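Local structure of SxtG (Microseira wollei, 6U1R) at residues M325-K336 with F349-Y360; F74-P82 with W124-A132. The protein is an amidinotransferase of the saxitoxin biosynthetic pathway, probably moving an amidino group from a donor to an amine through an amidino-cysteine intermediate. One frame throughout, in Å; residues are numbered along the deposited sequence. Where two conformers were deposited one is given.

Contact 1 (M325-K336 with F349-Y360); sequences MLDEERVIVEKK and FKPIVCSFESYY
Glu334 reaches across to the turn after strand 350-354, where its OE2 accepts from Phe356 N at 3.0 Å through the anti lone pair. Its CG stands anti to the backbone N (chi1 -152°) and the chain then bends at chi2, which brings the carboxylate back over that turn. OE1 takes Lys336 N from its own segment at 2.7 Å. A water donates to both Glu334 OE1 and Glu357 OE2 and accepts from Tyr360 OH, so it mediates between two carboxylates that do not bond each other directly; their nearest oxygens, Glu334 OE1 and Glu357 OE2, are 4.0 Å apart. His306 also bonds Glu357 OE2.

Behind this polar end runs a parallel ladder in which Ile352 N gives to Val331 O at 2.7 Å and Val333 N to Ile352 O at 3.1 Å. Beta-branched residues suit these extended backbones. On one face, Val333 CG1 packs on Pro351 CB at 3.7 Å; on the other, Ile352 CD1 meets Leu326 CD1 at 3.9 Å.

The strands form a beta-alpha-beta unit: connecting helix 338-346 lies against Val331, Val333, Pro351 and Val353, while helix 83-102 touches Leu326 and Ile332 on the other face, and strand 324-325 pairs antiparallel with 330-334.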
# COMPACT_ATOMS: atom_id res chain seq x y z
N MET A 325 -6.45 25.31 -10.86
CA MET A 325 -6.84 26.49 -10.10
C MET A 325 -5.74 26.86 -9.12
O MET A 325 -5.31 26.02 -8.32
CB MET A 325 -8.14 26.25 -9.32
CG MET A 325 -9.35 25.79 -10.14
SD MET A 325 -9.79 26.91 -11.45
CE MET A 325 -10.20 28.39 -10.52
N LEU A 326 -5.34 28.14 -9.13
CA LEU A 326 -4.44 28.67 -8.12
C LEU A 326 -5.17 29.22 -6.91
O LEU A 326 -4.57 29.34 -5.83
CB LEU A 326 -3.56 29.76 -8.74
CG LEU A 326 -2.87 29.40 -10.05
CD1 LEU A 326 -1.93 30.52 -10.50
CD2 LEU A 326 -2.12 28.07 -9.94
N ASP A 327 -6.43 29.61 -7.09
CA ASP A 327 -7.38 29.93 -6.03
C ASP A 327 -8.75 29.86 -6.69
O ASP A 327 -8.87 29.27 -7.77
CB ASP A 327 -7.06 31.29 -5.36
CG ASP A 327 -6.98 32.43 -6.35
OD1 ASP A 327 -7.67 32.41 -7.39
OD2 ASP A 327 -6.20 33.38 -6.06
N GLU A 328 -9.77 30.46 -6.07
CA GLU A 328 -11.11 30.37 -6.64
C GLU A 328 -11.27 31.16 -7.94
O GLU A 328 -12.30 31.00 -8.62
CB GLU A 328 -12.13 30.86 -5.62
CG GLU A 328 -12.15 30.00 -4.37
CD GLU A 328 -13.23 30.38 -3.38
OE1 GLU A 328 -14.11 31.21 -3.73
OE2 GLU A 328 -13.21 29.83 -2.26
N GLU A 329 -10.30 31.98 -8.31
CA GLU A 329 -10.41 32.88 -9.46
C GLU A 329 -9.38 32.60 -10.54
O GLU A 329 -9.73 32.52 -11.72
CB GLU A 329 -10.30 34.33 -8.96
CG GLU A 329 -10.28 35.37 -10.05
CD GLU A 329 -10.16 36.81 -9.51
OE1 GLU A 329 -9.76 36.97 -8.33
OE2 GLU A 329 -10.47 37.76 -10.25
N ARG A 330 -8.10 32.47 -10.17
CA ARG A 330 -7.02 32.32 -11.14
C ARG A 330 -6.93 30.87 -11.61
O ARG A 330 -6.85 29.95 -10.78
CB ARG A 330 -5.69 32.75 -10.52
CG ARG A 330 -5.55 34.27 -10.26
CD ARG A 330 -4.23 34.57 -9.53
NE ARG A 330 -4.20 33.99 -8.18
CZ ARG A 330 -3.10 33.72 -7.47
NH1 ARG A 330 -1.90 33.95 -7.97
NH2 ARG A 330 -3.22 33.20 -6.25
N VAL A 331 -6.92 30.68 -12.92
CA VAL A 331 -6.95 29.35 -13.53
C VAL A 331 -5.96 29.30 -14.68
O VAL A 331 -5.97 30.16 -15.57
CB VAL A 331 -8.38 28.99 -14.01
CG1 VAL A 331 -8.98 30.07 -14.90
CG2 VAL A 331 -8.39 27.64 -14.72
N ILE A 332 -5.07 28.29 -14.67
CA ILE A 332 -4.12 28.08 -15.76
C ILE A 332 -4.82 27.24 -16.83
O ILE A 332 -5.42 26.19 -16.53
CB ILE A 332 -2.82 27.42 -15.26
CG1 ILE A 332 -2.07 28.40 -14.34
CG2 ILE A 332 -1.93 27.00 -16.42
CD1 ILE A 332 -0.85 27.85 -13.68
N VAL A 333 -4.73 27.70 -18.08
CA VAL A 333 -5.44 27.10 -19.20
C VAL A 333 -4.55 27.24 -20.43
O VAL A 333 -3.71 28.14 -20.51
CB VAL A 333 -6.82 27.77 -19.38
CG1 VAL A 333 -6.68 29.25 -19.38
CG2 VAL A 333 -7.54 27.31 -20.64
N GLU A 334 -4.70 26.30 -21.36
CA GLU A 334 -3.75 26.18 -22.47
C GLU A 334 -4.06 27.18 -23.59
O GLU A 334 -5.21 27.42 -23.95
CB GLU A 334 -3.77 24.75 -23.01
CG GLU A 334 -2.44 24.30 -23.65
CD GLU A 334 -2.21 24.87 -25.05
OE1 GLU A 334 -3.19 25.01 -25.82
OE2 GLU A 334 -1.04 25.16 -25.39
N LYS A 335 -2.98 27.70 -24.19
CA LYS A 335 -3.05 28.86 -25.07
C LYS A 335 -3.93 28.63 -26.30
O LYS A 335 -4.60 29.56 -26.76
CB LYS A 335 -1.63 29.26 -25.48
CG LYS A 335 -1.56 30.39 -26.50
CD LYS A 335 -0.20 31.09 -26.45
CE LYS A 335 -0.10 32.22 -27.48
NZ LYS A 335 1.24 32.25 -28.15
N LYS A 336 -3.92 27.42 -26.86
CA LYS A 336 -4.73 27.19 -28.05
C LYS A 336 -6.19 26.90 -27.71
O LYS A 336 -7.00 26.77 -28.63
CB LYS A 336 -4.13 26.06 -28.89
CG LYS A 336 -2.78 26.43 -29.52
CD LYS A 336 -2.35 25.42 -30.57
CE LYS A 336 -0.85 25.50 -30.85
NZ LYS A 336 -0.52 26.57 -31.82
N PHE A 349 -13.89 33.93 -14.05
CA PHE A 349 -12.55 33.52 -13.66
C PHE A 349 -11.51 34.41 -14.34
O PHE A 349 -11.82 35.22 -15.21
CB PHE A 349 -12.35 32.04 -14.00
CG PHE A 349 -13.29 31.12 -13.27
CD1 PHE A 349 -13.00 30.70 -11.97
CD2 PHE A 349 -14.46 30.69 -13.86
CE1 PHE A 349 -13.86 29.85 -11.29
CE2 PHE A 349 -15.34 29.84 -13.18
CZ PHE A 349 -15.04 29.42 -11.90
N LYS A 350 -10.25 34.25 -13.92
CA LYS A 350 -9.13 35.02 -14.47
C LYS A 350 -8.14 34.04 -15.08
O LYS A 350 -7.26 33.51 -14.38
CB LYS A 350 -8.44 35.86 -13.39
CG LYS A 350 -9.32 36.95 -12.78
CD LYS A 350 -9.86 37.92 -13.82
CE LYS A 350 -10.65 39.06 -13.18
NZ LYS A 350 -11.00 40.11 -14.19
N PRO A 351 -8.24 33.77 -16.38
CA PRO A 351 -7.34 32.79 -17.00
C PRO A 351 -5.92 33.30 -17.08
O PRO A 351 -5.66 34.48 -17.35
CB PRO A 351 -7.94 32.59 -18.40
CG PRO A 351 -9.30 33.15 -18.34
CD PRO A 351 -9.28 34.23 -17.32
N ILE A 352 -4.98 32.40 -16.81
CA ILE A 352 -3.56 32.63 -17.03
C ILE A 352 -3.12 31.62 -18.07
O ILE A 352 -3.21 30.41 -17.84
CB ILE A 352 -2.75 32.49 -15.72
CG1 ILE A 352 -3.29 33.48 -14.68
CG2 ILE A 352 -1.28 32.73 -16.00
CD1 ILE A 352 -2.91 33.16 -13.26
N VAL A 353 -2.72 32.11 -19.23
CA VAL A 353 -2.53 31.26 -20.40
C VAL A 353 -1.11 30.72 -20.41
O VAL A 353 -0.16 31.41 -20.03
CB VAL A 353 -2.85 32.05 -21.68
CG1 VAL A 353 -2.48 31.24 -22.88
CG2 VAL A 353 -4.35 32.39 -21.73
N CYS A 354 -0.96 29.48 -20.88
CA CYS A 354 0.34 28.82 -20.96
C CYS A 354 0.35 27.85 -22.14
O CYS A 354 -0.60 27.08 -22.30
CB CYS A 354 0.64 28.08 -19.65
SG CYS A 354 2.31 27.33 -19.56
N SER A 355 1.43 27.85 -22.95
CA SER A 355 1.60 26.85 -24.00
C SER A 355 2.03 25.53 -23.38
O SER A 355 2.97 25.49 -22.57
CB SER A 355 2.64 27.30 -25.03
OG SER A 355 2.25 28.49 -25.68
N PHE A 356 1.34 24.44 -23.74
CA PHE A 356 1.53 23.18 -23.04
C PHE A 356 1.12 21.96 -23.87
O PHE A 356 1.10 20.85 -23.34
CB PHE A 356 0.75 23.20 -21.72
CG PHE A 356 1.39 22.40 -20.60
CD1 PHE A 356 2.68 22.69 -20.18
CD2 PHE A 356 0.71 21.37 -19.97
CE1 PHE A 356 3.27 21.97 -19.14
CE2 PHE A 356 1.29 20.65 -18.93
CZ PHE A 356 2.59 20.96 -18.52
N GLU A 357 0.82 22.13 -25.17
CA GLU A 357 0.44 20.97 -25.97
C GLU A 357 1.56 19.96 -26.13
O GLU A 357 1.27 18.79 -26.43
CB GLU A 357 -0.05 21.38 -27.36
CG GLU A 357 -1.35 22.13 -27.33
CD GLU A 357 -2.05 22.14 -28.66
OE1 GLU A 357 -1.37 22.11 -29.72
OE2 GLU A 357 -3.30 22.16 -28.65
N SER A 358 2.83 20.36 -25.93
CA SER A 358 3.94 19.42 -25.99
C SER A 358 3.91 18.42 -24.85
O SER A 358 4.61 17.41 -24.91
CB SER A 358 5.29 20.14 -25.96
OG SER A 358 5.47 20.89 -27.15
N TYR A 359 3.15 18.71 -23.80
CA TYR A 359 2.98 17.77 -22.70
C TYR A 359 1.94 16.70 -23.00
O TYR A 359 2.01 15.62 -22.41
CB TYR A 359 2.58 18.55 -21.44
CG TYR A 359 3.14 17.98 -20.15
CD1 TYR A 359 4.43 18.31 -19.72
CD2 TYR A 359 2.37 17.15 -19.34
CE1 TYR A 359 4.94 17.81 -18.53
CE2 TYR A 359 2.89 16.64 -18.14
CZ TYR A 359 4.17 16.96 -17.75
OH TYR A 359 4.68 16.48 -16.57
N TYR A 360 1.01 16.97 -23.91
CA TYR A 360 -0.10 16.04 -24.13
C TYR A 360 0.34 14.62 -24.50
O TYR A 360 -0.35 13.67 -24.10
CB TYR A 360 -1.03 16.58 -25.23
CG TYR A 360 -1.79 17.86 -24.91
CD1 TYR A 360 -1.72 18.48 -23.66
CD2 TYR A 360 -2.59 18.44 -25.87
CE1 TYR A 360 -2.43 19.65 -23.41
CE2 TYR A 360 -3.30 19.59 -25.62
CZ TYR A 360 -3.22 20.19 -24.39
OH TYR A 360 -3.91 21.33 -24.13
O HOH W 1 -4.53 22.88 -26.34

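Contact 2 (F74-P82 with W124-A132); sequences FETGGIPYP and WQVRSGFCA
Tyr81 and Phe130 meet edge to edge: Tyr81 OH lies 3.8 Å from Phe130 CE1, near the plane of the phenylalanine ring, and CE1 in turn lies near the plane of the tyrosine. One face of Phe130 carries Cys131 SG, 3.6 Å above its centre, while Tyr81 stacks on Phe362 and its hydroxyl bonds Pro361 O, so an aromatic with a polar end fits here. At the Arg127 guanidinium, Thr76 OG1 sits in plane at the edge, and the arginine's extended aliphatic chain passes it with CD 3.5 Å from OG1. A water joins that hydroxyl to Gln125 O.

The contact sets the loop between helices 63-72 and 83-102 against the chain leaving strand 125-126. Amidinotransferases of this family have the pentein alpha/beta-propeller fold with a central active site, and Phe130 lies near the predicted catalytic Asp215 and His264. Thr76 O receives Arg127 N at 3.1 Å and also Asn155 ND2.

Two residues on, Gly78 N donates to Ser128 OG at 2.9 Å. With chi1 at 69°, Ser128 OG lies between its backbone N and carbonyl carbon, from where it donates a hydrogen bond to Gly129 O, on an in-plane lone pair. Positive phi values, 87° and 90°, suit glycine at Gly77 and Gly78; lacking CB, Gly77 lies against Ser128 OG and Gly78 against Arg127 CB.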
# COMPACT_ATOMS: atom_id res chain seq x y z
N PHE A 74 4.38 -0.41 -27.87
CA PHE A 74 4.70 -1.82 -27.85
C PHE A 74 4.01 -2.52 -26.69
O PHE A 74 3.47 -1.90 -25.76
CB PHE A 74 6.23 -2.01 -27.82
CG PHE A 74 6.88 -1.83 -29.18
CD1 PHE A 74 6.80 -0.62 -29.86
CD2 PHE A 74 7.59 -2.86 -29.75
CE1 PHE A 74 7.40 -0.46 -31.11
CE2 PHE A 74 8.19 -2.71 -30.99
CZ PHE A 74 8.11 -1.51 -31.67
N GLU A 75 4.05 -3.86 -26.74
CA GLU A 75 3.22 -4.74 -25.90
C GLU A 75 3.38 -4.46 -24.41
O GLU A 75 2.41 -4.33 -23.66
CB GLU A 75 3.60 -6.20 -26.16
CG GLU A 75 3.23 -6.78 -27.53
CD GLU A 75 4.26 -6.52 -28.65
OE1 GLU A 75 5.26 -5.79 -28.45
OE2 GLU A 75 4.04 -7.07 -29.75
N THR A 76 4.64 -4.47 -23.94
CA THR A 76 4.90 -4.35 -22.51
C THR A 76 5.93 -3.27 -22.23
O THR A 76 6.63 -3.33 -21.21
CB THR A 76 5.35 -5.68 -21.89
OG1 THR A 76 6.59 -6.10 -22.49
CG2 THR A 76 4.28 -6.77 -22.09
N GLY A 77 6.00 -2.26 -23.09
CA GLY A 77 6.91 -1.15 -22.88
C GLY A 77 8.30 -1.40 -23.44
O GLY A 77 8.47 -2.19 -24.38
N GLY A 78 9.30 -0.74 -22.87
CA GLY A 78 10.67 -0.89 -23.31
C GLY A 78 11.12 0.05 -24.40
O GLY A 78 12.27 -0.04 -24.86
N ILE A 79 10.26 0.98 -24.81
CA ILE A 79 10.56 1.93 -25.88
C ILE A 79 10.58 3.33 -25.27
O ILE A 79 9.57 3.78 -24.72
CB ILE A 79 9.52 1.87 -27.02
CG1 ILE A 79 9.34 0.43 -27.53
CG2 ILE A 79 9.93 2.82 -28.16
CD1 ILE A 79 10.58 -0.14 -28.20
N PRO A 80 11.66 4.10 -25.40
CA PRO A 80 11.66 5.47 -24.86
C PRO A 80 10.82 6.42 -25.71
O PRO A 80 10.61 6.22 -26.90
CB PRO A 80 13.14 5.87 -24.88
CG PRO A 80 13.67 5.14 -26.08
CD PRO A 80 12.95 3.79 -26.05
N TYR A 81 10.34 7.49 -25.07
CA TYR A 81 9.86 8.62 -25.85
C TYR A 81 11.00 9.16 -26.71
O TYR A 81 12.16 9.15 -26.27
CB TYR A 81 9.35 9.75 -24.94
CG TYR A 81 7.90 9.63 -24.53
CD1 TYR A 81 7.54 8.86 -23.44
CD2 TYR A 81 6.89 10.30 -25.23
CE1 TYR A 81 6.21 8.75 -23.06
CE2 TYR A 81 5.56 10.20 -24.85
CZ TYR A 81 5.23 9.42 -23.75
OH TYR A 81 3.92 9.29 -23.35
N PRO A 82 10.72 9.64 -27.92
CA PRO A 82 11.76 10.30 -28.70
C PRO A 82 12.40 11.44 -27.92
O PRO A 82 11.69 12.22 -27.26
CB PRO A 82 11.01 10.81 -29.93
CG PRO A 82 9.89 9.86 -30.09
CD PRO A 82 9.47 9.48 -28.69
N TRP A 124 4.35 -12.06 -13.50
CA TRP A 124 4.41 -11.33 -14.76
C TRP A 124 5.64 -10.43 -14.76
O TRP A 124 6.24 -10.17 -13.72
CB TRP A 124 3.14 -10.49 -15.01
CG TRP A 124 2.72 -9.58 -13.88
CD1 TRP A 124 1.77 -9.84 -12.95
CD2 TRP A 124 3.22 -8.26 -13.59
NE1 TRP A 124 1.65 -8.77 -12.08
CE2 TRP A 124 2.53 -7.79 -12.46
CE3 TRP A 124 4.19 -7.44 -14.18
CZ2 TRP A 124 2.76 -6.53 -11.90
CZ3 TRP A 124 4.43 -6.20 -13.63
CH2 TRP A 124 3.71 -5.75 -12.49
N GLN A 125 6.00 -9.97 -15.95
CA GLN A 125 7.13 -9.06 -16.09
C GLN A 125 6.82 -8.04 -17.18
O GLN A 125 6.02 -8.29 -18.08
CB GLN A 125 8.43 -9.82 -16.43
CG GLN A 125 8.43 -10.49 -17.77
CD GLN A 125 9.70 -11.31 -18.00
OE1 GLN A 125 10.56 -10.94 -18.80
NE2 GLN A 125 9.82 -12.41 -17.28
N VAL A 126 7.47 -6.88 -17.07
CA VAL A 126 7.35 -5.84 -18.09
C VAL A 126 8.74 -5.32 -18.42
O VAL A 126 9.70 -5.52 -17.68
CB VAL A 126 6.43 -4.67 -17.63
CG1 VAL A 126 5.01 -5.16 -17.39
CG2 VAL A 126 6.99 -4.00 -16.39
N ARG A 127 8.84 -4.65 -19.56
CA ARG A 127 10.14 -4.22 -20.08
C ARG A 127 10.60 -2.88 -19.54
O ARG A 127 11.80 -2.58 -19.62
CB ARG A 127 10.08 -4.18 -21.61
CG ARG A 127 10.07 -5.55 -22.23
CD ARG A 127 9.76 -5.51 -23.72
NE ARG A 127 9.73 -6.87 -24.24
CZ ARG A 127 10.78 -7.50 -24.75
NH1 ARG A 127 11.95 -6.88 -24.84
NH2 ARG A 127 10.65 -8.75 -25.18
N SER A 128 9.69 -2.06 -19.01
CA SER A 128 10.05 -0.76 -18.46
C SER A 128 8.88 -0.24 -17.63
O SER A 128 7.78 -0.79 -17.65
CB SER A 128 10.38 0.26 -19.56
OG SER A 128 9.22 0.61 -20.30
N GLY A 129 9.14 0.84 -16.92
CA GLY A 129 8.08 1.66 -16.39
C GLY A 129 7.54 2.63 -17.42
O GLY A 129 7.68 2.43 -18.63
N PHE A 130 6.90 3.69 -16.91
CA PHE A 130 6.28 4.72 -17.75
C PHE A 130 7.10 5.99 -17.56
O PHE A 130 8.15 6.15 -18.21
CB PHE A 130 4.78 4.86 -17.39
CG PHE A 130 4.04 5.98 -18.13
CD1 PHE A 130 4.27 6.24 -19.48
CD2 PHE A 130 3.10 6.77 -17.46
CE1 PHE A 130 3.59 7.26 -20.15
CE2 PHE A 130 2.39 7.80 -18.14
CZ PHE A 130 2.64 8.04 -19.47
N CYS A 131 6.73 6.89 -16.64
CA CYS A 131 7.41 8.17 -16.44
C CYS A 131 6.80 8.84 -15.20
O CYS A 131 5.86 8.32 -14.58
CB CYS A 131 7.29 9.07 -17.68
SG CYS A 131 5.66 9.73 -18.04
N ALA A 132 7.34 10.00 -14.85
CA ALA A 132 6.83 10.77 -13.72
C ALA A 132 6.20 12.09 -14.17
O ALA A 132 6.26 13.09 -13.46
CB ALA A 132 7.93 11.02 -12.69
O HOH W 2 7.69 -8.07 -20.86

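How the contacts relate
Contact 2 closes before contact 1 opens along the chain, and their centres lie 30 Å apart, although their nearest atoms come within about 5 Å without touching. Helix 83-102 ties them together: it begins directly after 74-82, and farther along it packs against 325-336 and 349-360. Contact 1 is a parallel strand pair within a beta-alpha-beta unit, whereas contact 2 joins mostly irregular chain. Both also approach the predicted active site, from different segments: Phe356 is about 7 Å from Cys368, and Phe130 about 7 Å from His264, measured between side chains. Loop residues from both contacts, one just past a sheet strand, thus probably help line the surroundings of the predicted catalytic residues.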